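Local coordinates for protein pyruvate kinase 1 (Trypanosoma brucei brucei, PDB 4KCT) that catalyses the transfer of phosphate from phosphoenolpyruvate to ADP, yielding pyruvate and ATP, and also has an intrinsic oxaloacetate decarboxylase activity, at residues N40-K43 with S44-V48; V328-S331 with G332-A335; I373-C376 with P377-V381. All coordinates share one frame; numbering follows the deposited sequence. Where two conformers were deposited one is given.

Contact 1. Residues N40-K43 with S44-V48; sequences NLMK and SGMSV
N40 O, near the end of helix 35-44, is gripped twice by S44: the amide N of S44 lies 2.9 Å from it, and OG of S44, as donor, lies 2.7 Å from N40 O. The two donors come from opposite faces of the carbonyl plane. With OG beside its own backbone N (chi1 -64°), the short serine side chain folds back along the helix; the same hydroxyl also bonds Q345 of helix 340-356.

The remaining backbone bonds turn the chain out of the helix. M46 N donates to L41 O over 3.0 Å in a nearly straight bond (167°), while G45 N contributes weaker bonds to L41 O and M42 O. G45 has positive phi, where a side chain would be pressed against the carbonyl O of S44, so glycine suits the bend. A water donates to M42 O at 3.0 Å; its very short approach to M46 O is doubtful as a bond.

Apolar contact comes from M46, whose CB points back at the helix. The extended start of its chain brings SD to 3.9 Å from L41 CD1, and a bend at chi3 (67°) then turns CE to 3.7 Å from M42 CG. Flexible thioether chains fit this irregular junction, which C26 of strand 23-27 and A71 of helix 58-75 help to cover.

This is a Schellman motif, ending the helix of a beta-alpha-beta unit and leading into the second strand of the TIM barrel.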
ATOM      1  N   ASN A  40      43.504   0.445  19.743  1.00 22.63           N
ATOM      2  CA  ASN A  40      42.347   0.105  20.536  1.00 22.48           C
ATOM      3  C   ASN A  40      41.050   0.703  19.986  1.00 21.35           C
ATOM      4  O   ASN A  40      39.990   0.072  20.055  1.00 22.00           O
ATOM      5  CB  ASN A  40      42.555   0.510  21.987  1.00 23.61           C
ATOM      6  CG  ASN A  40      43.545  -0.394  22.701  1.00 28.01           C
ATOM      7  OD1 ASN A  40      43.721  -1.535  22.324  1.00 32.14           O
ATOM      8  ND2 ASN A  40      44.200   0.130  23.717  1.00 27.27           N
ATOM      9  N   LEU A  41      41.107   1.953  19.546  1.00 19.95           N
ATOM     10  CA  LEU A  41      39.943   2.576  18.921  1.00 20.47           C
ATOM     11  C   LEU A  41      39.489   1.773  17.702  1.00 19.96           C
ATOM     12  O   LEU A  41      38.294   1.602  17.474  1.00 20.93           O
ATOM     13  CB  LEU A  41      40.260   4.001  18.495  1.00 22.93           C
ATOM     14  CG  LEU A  41      39.893   5.190  19.383  1.00 30.36           C
ATOM     15  CD1 LEU A  41      39.742   6.468  18.545  1.00 23.88           C
ATOM     16  CD2 LEU A  41      38.640   4.948  20.222  1.00 26.59           C
ATOM     17  N   MET A  42      40.442   1.374  16.867  1.00 18.71           N
ATOM     18  CA  MET A  42      40.133   0.590  15.674  1.00 19.89           C
ATOM     19  C   MET A  42      39.523  -0.763  16.057  1.00 21.66           C
ATOM     20  O   MET A  42      38.490  -1.167  15.514  1.00 20.70           O
ATOM     21  CB  MET A  42      41.396   0.382  14.847  1.00 21.56           C
ATOM     22  CG  MET A  42      41.837   1.656  14.148  1.00 24.16           C
ATOM     23  SD  MET A  42      43.515   1.539  13.504  1.00 22.70           S
ATOM     24  CE  MET A  42      43.771   3.267  13.048  1.00 22.59           C
ATOM     25  N   LYS A  43      40.121  -1.437  17.029  1.00 21.17           N
ATOM     26  CA  LYS A  43      39.552  -2.706  17.493  1.00 22.19           C
ATOM     27  C   LYS A  43      38.175  -2.497  18.056  1.00 21.50           C
ATOM     28  O   LYS A  43      37.324  -3.349  17.938  1.00 23.53           O
ATOM     29  CB  LYS A  43      40.446  -3.351  18.547  1.00 22.80           C
ATOM     30  CG  LYS A  43      41.726  -3.916  17.970  1.00 26.30           C
ATOM     31  CD  LYS A  43      42.715  -4.184  19.098  1.00 30.47           C
ATOM     32  CE  LYS A  43      43.831  -5.088  18.650  1.00 41.13           C
ATOM     33  NZ  LYS A  43      44.643  -5.475  19.838  1.00 53.57           N
ATOM     34  N   SER A  44      37.943  -1.340  18.653  1.00 21.09           N
ATOM     35  CA  SER A  44      36.641  -1.062  19.261  1.00 21.25           C
ATOM     36  C   SER A  44      35.554  -0.758  18.222  1.00 21.75           C
ATOM     37  O   SER A  44      34.345  -0.873  18.521  1.00 21.88           O
ATOM     38  CB  SER A  44      36.746   0.095  20.260  1.00 22.09           C
ATOM     39  OG  SER A  44      37.588  -0.248  21.351  1.00 21.97           O
ATOM     40  N   GLY A  45      35.971  -0.308  17.036  1.00 19.86           N
ATOM     41  CA  GLY A  45      35.028  -0.074  15.930  1.00 19.79           C
ATOM     42  C   GLY A  45      35.139   1.243  15.173  1.00 18.70           C
ATOM     43  O   GLY A  45      34.297   1.548  14.308  1.00 19.63           O
ATOM     44  N   MET A  46      36.226   1.981  15.368  1.00 19.14           N
ATOM     45  CA  MET A  46      36.421   3.199  14.576  1.00 17.89           C
ATOM     46  C   MET A  46      36.681   2.819  13.116  1.00 17.88           C
ATOM     47  O   MET A  46      37.548   1.994  12.854  1.00 19.04           O
ATOM     48  CB  MET A  46      37.620   3.990  15.074  1.00 18.70           C
ATOM     49  CG  MET A  46      37.921   5.176  14.164  1.00 22.57           C
ATOM     50  SD  MET A  46      39.328   6.229  14.681  1.00 23.64           S
ATOM     51  CE  MET A  46      40.716   5.117  14.462  1.00 19.61           C
ATOM     52  N   SER A  47      35.941   3.420  12.183  1.00 16.81           N
ATOM     53  CA  SER A  47      36.221   3.270  10.740  1.00 16.92           C
ATOM     54  C   SER A  47      36.904   4.486  10.128  1.00 16.14           C
ATOM     55  O   SER A  47      37.537   4.372   9.080  1.00 18.58           O
ATOM     56  CB  SER A  47      34.927   2.987   9.960  1.00 18.18           C
ATOM     57  OG  SER A  47      34.473   1.673  10.250  1.00 22.09           O
ATOM     58  N   VAL A  48      36.641   5.674  10.680  1.00 15.08           N
ATOM     59  CA  VAL A  48      37.214   6.931  10.115  1.00 15.34           C
ATOM     60  C   VAL A  48      37.712   7.774  11.268  1.00 16.15           C
ATOM     61  O   VAL A  48      37.030   7.880  12.290  1.00 15.22           O
ATOM     62  CB  VAL A  48      36.164   7.768   9.366  1.00 14.95           C
ATOM     63  CG1 VAL A  48      36.754   9.134   8.951  1.00 15.50           C
ATOM     64  CG2 VAL A  48      35.605   6.992   8.144  1.00 15.89           C
TER
HETATM   65  O   HOH W   1      37.482  -0.488  12.723  1.00 34.43           O

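Contact 2. Residues V328-S331 with G332-A335; sequences VMLS and GETA
S331 O receives the amides of T334 and A335 as the eighth strand of the TIM barrel, 327-330, passes straight into the short helix 332-335. The two donors take different approaches: A335 N, 2.9 Å away, lies in the carbonyl plane of S331 in a regular helical bond, whereas T334 N, 3.1 Å from the same oxygen, sits above that plane. S331 occupies the N-cap position, but its side chain makes no capping bond. The turn is made at S331, while G332 already has helical backbone angles.

E333 turns its carboxylate back across the junction. CG stands beside the backbone N (chi1 -57°) and the chain bends at chi2, which carries OE1 to 2.8 Å from S331 N, whose N-H reaches it from above the carboxylate plane. The other oxygen, OE2, accepts from the amide of L300, and a water lies near both OE2 and M329 O. The buried carboxylate thus serves backbone groups from two neighbouring loops.

L330 packs against the first turn through its two methyls: CD2 rests 3.8 Å from E333 OE2, and CD1 lies 3.8 Å from T334 CG2, the chains crossing at about a right angle. A beta-branched threonine serves twice here. While CG2 packs on the leucine, chi1 of 54° sets OG1 between the backbone N and the carbonyl carbon, where the hydroxyl donates its proton to T27 O of strand 23-27.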
ATOM      1  N   VAL A 328      27.579   7.352  12.385  1.00 15.33           N
ATOM      2  CA  VAL A 328      27.421   8.176  13.536  1.00 15.98           C
ATOM      3  C   VAL A 328      28.804   8.602  14.019  1.00 17.30           C
ATOM      4  O   VAL A 328      29.815   7.990  13.679  1.00 17.59           O
ATOM      5  CB  VAL A 328      26.674   7.413  14.673  1.00 16.53           C
ATOM      6  CG1 VAL A 328      25.184   7.306  14.319  1.00 18.86           C
ATOM      7  CG2 VAL A 328      27.239   6.010  14.836  1.00 17.43           C
ATOM      8  N   MET A 329      28.863   9.712  14.724  1.00 17.51           N
ATOM      9  CA  MET A 329      30.145  10.338  14.959  1.00 16.30           C
ATOM     10  C   MET A 329      30.337  10.635  16.433  1.00 15.97           C
ATOM     11  O   MET A 329      29.352  10.825  17.181  1.00 16.18           O
ATOM     12  CB  MET A 329      30.269  11.616  14.157  1.00 15.47           C
ATOM     13  CG  MET A 329      31.629  12.279  14.303  1.00 16.90           C
ATOM     14  SD  MET A 329      31.801  13.573  13.071  1.00 22.66           S
ATOM     15  CE  MET A 329      31.763  15.028  14.139  1.00 24.13           C
ATOM     16  N   LEU A 330      31.591  10.567  16.862  1.00 15.08           N
ATOM     17  CA  LEU A 330      31.985  10.950  18.216  1.00 14.89           C
ATOM     18  C   LEU A 330      32.982  12.117  18.148  1.00 16.70           C
ATOM     19  O   LEU A 330      33.848  12.177  17.244  1.00 15.88           O
ATOM     20  CB  LEU A 330      32.600   9.725  18.948  1.00 14.71           C
ATOM     21  CG  LEU A 330      31.640   8.532  19.102  1.00 15.89           C
ATOM     22  CD1 LEU A 330      32.427   7.270  19.464  1.00 17.42           C
ATOM     23  CD2 LEU A 330      30.569   8.814  20.161  1.00 15.79           C
ATOM     24  N   SER A 331      32.826  13.066  19.068  1.00 15.88           N
ATOM     25  CA  SER A 331      33.694  14.239  19.096  1.00 18.19           C
ATOM     26  C   SER A 331      34.518  14.252  20.365  1.00 17.82           C
ATOM     27  O   SER A 331      35.448  13.431  20.501  1.00 19.84           O
ATOM     28  CB  SER A 331      32.871  15.516  18.920  1.00 20.57           C
ATOM     29  OG  SER A 331      32.285  15.489  17.622  1.00 21.67           O
ATOM     30  N   GLY A 332      34.106  15.052  21.347  1.00 17.33           N
ATOM     31  CA  GLY A 332      34.847  15.108  22.630  1.00 18.37           C
ATOM     32  C   GLY A 332      34.881  13.753  23.351  1.00 19.03           C
ATOM     33  O   GLY A 332      35.855  13.434  24.060  1.00 19.30           O
ATOM     34  N   GLU A 333      33.850  12.925  23.142  1.00 18.67           N
ATOM     35  CA  GLU A 333      33.832  11.556  23.739  1.00 18.53           C
ATOM     36  C   GLU A 333      35.134  10.776  23.480  1.00 19.33           C
ATOM     37  O   GLU A 333      35.570   9.966  24.322  1.00 19.55           O
ATOM     38  CB  GLU A 333      32.628  10.741  23.218  1.00 18.57           C
ATOM     39  CG  GLU A 333      31.253  11.390  23.453  1.00 19.67           C
ATOM     40  CD  GLU A 333      30.706  12.104  22.204  1.00 21.10           C
ATOM     41  OE1 GLU A 333      31.458  12.859  21.558  1.00 20.93           O
ATOM     42  OE2 GLU A 333      29.499  11.978  21.917  1.00 20.24           O
ATOM     43  N   THR A 334      35.649  10.858  22.256  1.00 18.38           N
ATOM     44  CA  THR A 334      36.922  10.180  21.941  1.00 19.53           C
ATOM     45  C   THR A 334      38.143  11.105  21.954  1.00 17.86           C
ATOM     46  O   THR A 334      39.260  10.643  22.131  1.00 19.59           O
ATOM     47  CB  THR A 334      36.871   9.423  20.589  1.00 18.31           C
ATOM     48  OG1 THR A 334      36.459  10.333  19.554  1.00 16.46           O
ATOM     49  CG2 THR A 334      35.861   8.243  20.675  1.00 16.45           C
ATOM     50  N   ALA A 335      37.944  12.377  21.623  1.00 18.42           N
ATOM     51  CA  ALA A 335      39.064  13.299  21.543  1.00 19.01           C
ATOM     52  C   ALA A 335      39.629  13.550  22.950  1.00 22.55           C
ATOM     53  O   ALA A 335      40.836  13.531  23.151  1.00 21.24           O
ATOM     54  CB  ALA A 335      38.641  14.622  20.909  1.00 20.10           C
TER
HETATM   55  O   HOH W   2      28.818  12.477  19.371  1.00 17.74           O

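Contact 3. Residues I373-C376 with P377-V381; sequences IPMC and PEEAV
C376 O starts helix 377-392 by accepting from its first turn. A380 N, 3.1 Å away, donates in an almost linear bond (172°) that runs nearly along the C=O axis; E379 N, also 3.1 Å from C376 O, adds a weak, strongly bent one. C376 is the N-cap residue. P377 follows it in the first helical position, where a proline fits well: its ring nitrogen has no hydrogen to offer, none is needed there, and its fixed phi of -58° is already helical.

Water and charge fix the two glutamates. The water between C376 N and E379 OE1 accepts from the amide at 3.0 Å and donates to the carboxylate oxygen at 2.8 Å, so the side chain of E379 is tied indirectly to the backbone before the helix. Its OE2 meets K412 in a salt bridge and bonds the hydroxyl of Y413. E378 takes another course: chi1 of 63° places CG between the backbone N and the carbonyl carbon, the chain bends at chi2, and OE1 forms a salt bridge with R405. Both acidic groups sit in the first turn, where their negative charge would be expected to interact favourably with the positive end of the helix dipole, though both also have basic partners.

Packing falls to M375, which lies along the turn with an extended chain. Its SD rests 3.6 Å from A380 N and 3.8 Å from E379 CG. The small side chain of A380 allows this close approach, and also packs on V392 of a second subunit, to which M375 is joined by backbone hydrogen bonds.

Together these features form a helix N-terminus at a subunit interface of the alpha/beta domain, with the side chain of E378 about 8 Å from the bound fructose 2,6-bisphosphate.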
ATOM      1  N   ILE A 373      12.189   6.784 -13.360  1.00 22.03           N
ATOM      2  CA  ILE A 373      12.286   5.691 -14.336  1.00 23.52           C
ATOM      3  C   ILE A 373      12.276   6.344 -15.716  1.00 25.27           C
ATOM      4  O   ILE A 373      11.498   7.242 -15.935  1.00 23.48           O
ATOM      5  CB  ILE A 373      11.058   4.745 -14.222  1.00 26.40           C
ATOM      6  CG1 ILE A 373      10.985   4.096 -12.838  1.00 31.01           C
ATOM      7  CG2 ILE A 373      11.078   3.684 -15.318  1.00 26.25           C
ATOM      8  CD1 ILE A 373      12.320   3.593 -12.323  1.00 35.82           C
ATOM      9  N   PRO A 374      13.185   5.934 -16.633  1.00 24.77           N
ATOM     10  CA  PRO A 374      14.106   4.775 -16.568  1.00 21.51           C
ATOM     11  C   PRO A 374      15.351   5.080 -15.714  1.00 22.18           C
ATOM     12  O   PRO A 374      15.841   6.211 -15.720  1.00 21.31           O
ATOM     13  CB  PRO A 374      14.513   4.587 -18.040  1.00 21.73           C
ATOM     14  CG  PRO A 374      14.487   5.991 -18.606  1.00 22.54           C
ATOM     15  CD  PRO A 374      13.286   6.644 -17.940  1.00 23.78           C
ATOM     16  N   MET A 375      15.842   4.078 -14.973  1.00 18.74           N
ATOM     17  CA  MET A 375      17.140   4.168 -14.306  1.00 18.92           C
ATOM     18  C   MET A 375      18.216   3.989 -15.363  1.00 19.90           C
ATOM     19  O   MET A 375      17.988   3.297 -16.334  1.00 19.00           O
ATOM     20  CB  MET A 375      17.297   3.001 -13.304  1.00 19.41           C
ATOM     21  CG  MET A 375      16.350   3.030 -12.136  1.00 22.65           C
ATOM     22  SD  MET A 375      16.764   1.653 -11.045  1.00 22.37           S
ATOM     23  CE  MET A 375      15.665   2.042  -9.670  1.00 23.73           C
ATOM     24  N   CYS A 376      19.444   4.393 -15.048  1.00 20.43           N
ATOM     25  CA  CYS A 376      20.618   3.956 -15.800  0.50 21.68           C
ATOM     26  C   CYS A 376      20.803   2.465 -15.577  1.00 21.19           C
ATOM     27  O   CYS A 376      20.341   1.930 -14.568  1.00 20.19           O
ATOM     28  CB  CYS A 376      21.870   4.705 -15.321  0.50 22.91           C
ATOM     29  SG  CYS A 376      21.779   6.503 -15.460  0.50 30.30           S
ATOM     30  N   PRO A 377      21.456   1.781 -16.527  1.00 22.01           N
ATOM     31  CA  PRO A 377      21.606   0.325 -16.422  1.00 20.18           C
ATOM     32  C   PRO A 377      22.319  -0.099 -15.145  1.00 18.95           C
ATOM     33  O   PRO A 377      21.923  -1.080 -14.535  1.00 17.97           O
ATOM     34  CB  PRO A 377      22.439  -0.063 -17.666  1.00 23.17           C
ATOM     35  CG  PRO A 377      22.477   1.145 -18.549  1.00 27.25           C
ATOM     36  CD  PRO A 377      21.981   2.342 -17.791  1.00 24.22           C
ATOM     37  N   GLU A 378      23.369   0.616 -14.735  1.00 17.69           N
ATOM     38  CA  GLU A 378      24.093   0.183 -13.535  1.00 19.40           C
ATOM     39  C   GLU A 378      23.225   0.275 -12.271  1.00 17.96           C
ATOM     40  O   GLU A 378      23.340  -0.546 -11.364  1.00 16.86           O
ATOM     41  CB  GLU A 378      25.426   0.924 -13.353  1.00 19.86           C
ATOM     42  CG  GLU A 378      25.283   2.409 -13.149  1.00 23.56           C
ATOM     43  CD  GLU A 378      25.375   3.178 -14.463  1.00 29.54           C
ATOM     44  OE1 GLU A 378      26.034   4.236 -14.483  1.00 35.13           O
ATOM     45  OE2 GLU A 378      24.859   2.686 -15.496  1.00 27.36           O
ATOM     46  N   GLU A 379      22.305   1.231 -12.247  1.00 16.78           N
ATOM     47  CA  GLU A 379      21.441   1.338 -11.083  1.00 16.25           C
ATOM     48  C   GLU A 379      20.323   0.294 -11.051  1.00 17.17           C
ATOM     49  O   GLU A 379      20.054  -0.281  -9.999  1.00 16.25           O
ATOM     50  CB  GLU A 379      20.879   2.750 -10.903  1.00 18.28           C
ATOM     51  CG  GLU A 379      20.104   2.867  -9.600  1.00 19.74           C
ATOM     52  CD  GLU A 379      20.007   4.302  -9.080  1.00 23.92           C
ATOM     53  OE1 GLU A 379      20.334   5.238  -9.835  1.00 23.66           O
ATOM     54  OE2 GLU A 379      19.505   4.482  -7.958  1.00 21.71           O
ATOM     55  N   ALA A 380      19.705   0.021 -12.201  1.00 15.38           N
ATOM     56  CA  ALA A 380      18.861  -1.180 -12.340  1.00 16.16           C
ATOM     57  C   ALA A 380      19.575  -2.464 -11.923  1.00 16.89           C
ATOM     58  O   ALA A 380      19.009  -3.308 -11.191  1.00 15.26           O
ATOM     59  CB  ALA A 380      18.326  -1.293 -13.752  1.00 15.65           C
ATOM     60  N   VAL A 381      20.823  -2.618 -12.348  1.00 16.65           N
ATOM     61  CA  VAL A 381      21.595  -3.816 -11.966  1.00 16.96           C
ATOM     62  C   VAL A 381      21.810  -3.876 -10.433  1.00 15.79           C
ATOM     63  O   VAL A 381      21.584  -4.922  -9.789  1.00 15.58           O
ATOM     64  CB  VAL A 381      22.947  -3.894 -12.739  1.00 18.30           C
ATOM     65  CG1 VAL A 381      23.907  -4.900 -12.079  1.00 17.40           C
ATOM     66  CG2 VAL A 381      22.693  -4.281 -14.216  1.00 16.96           C
TER
HETATM   67  O   HOH W   3      19.508   5.888 -12.451  1.00 23.72           O

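In the fold
Contacts 1 and 2 are neighbours in the closed barrel: their centres lie 12 Å apart and their nearest atoms about 4 Å, without touching. Strand 23-27 runs between strands 46-52 and 327-330, and C26 meets side chains of both contacts, as does V344 of helix 340-356. Contact 2 is nearer the active site: M329 belongs to the pyruvate pocket, the S331 side chain is about 5 Å from pyruvate, and magnesium about 9 Å from that side chain. Contact 3 lies apart in the alpha/beta domain, its centre 36 Å from that of contact 1 and 38 Å from that of contact 2, beside the bound effector sugar phosphate and a second subunit.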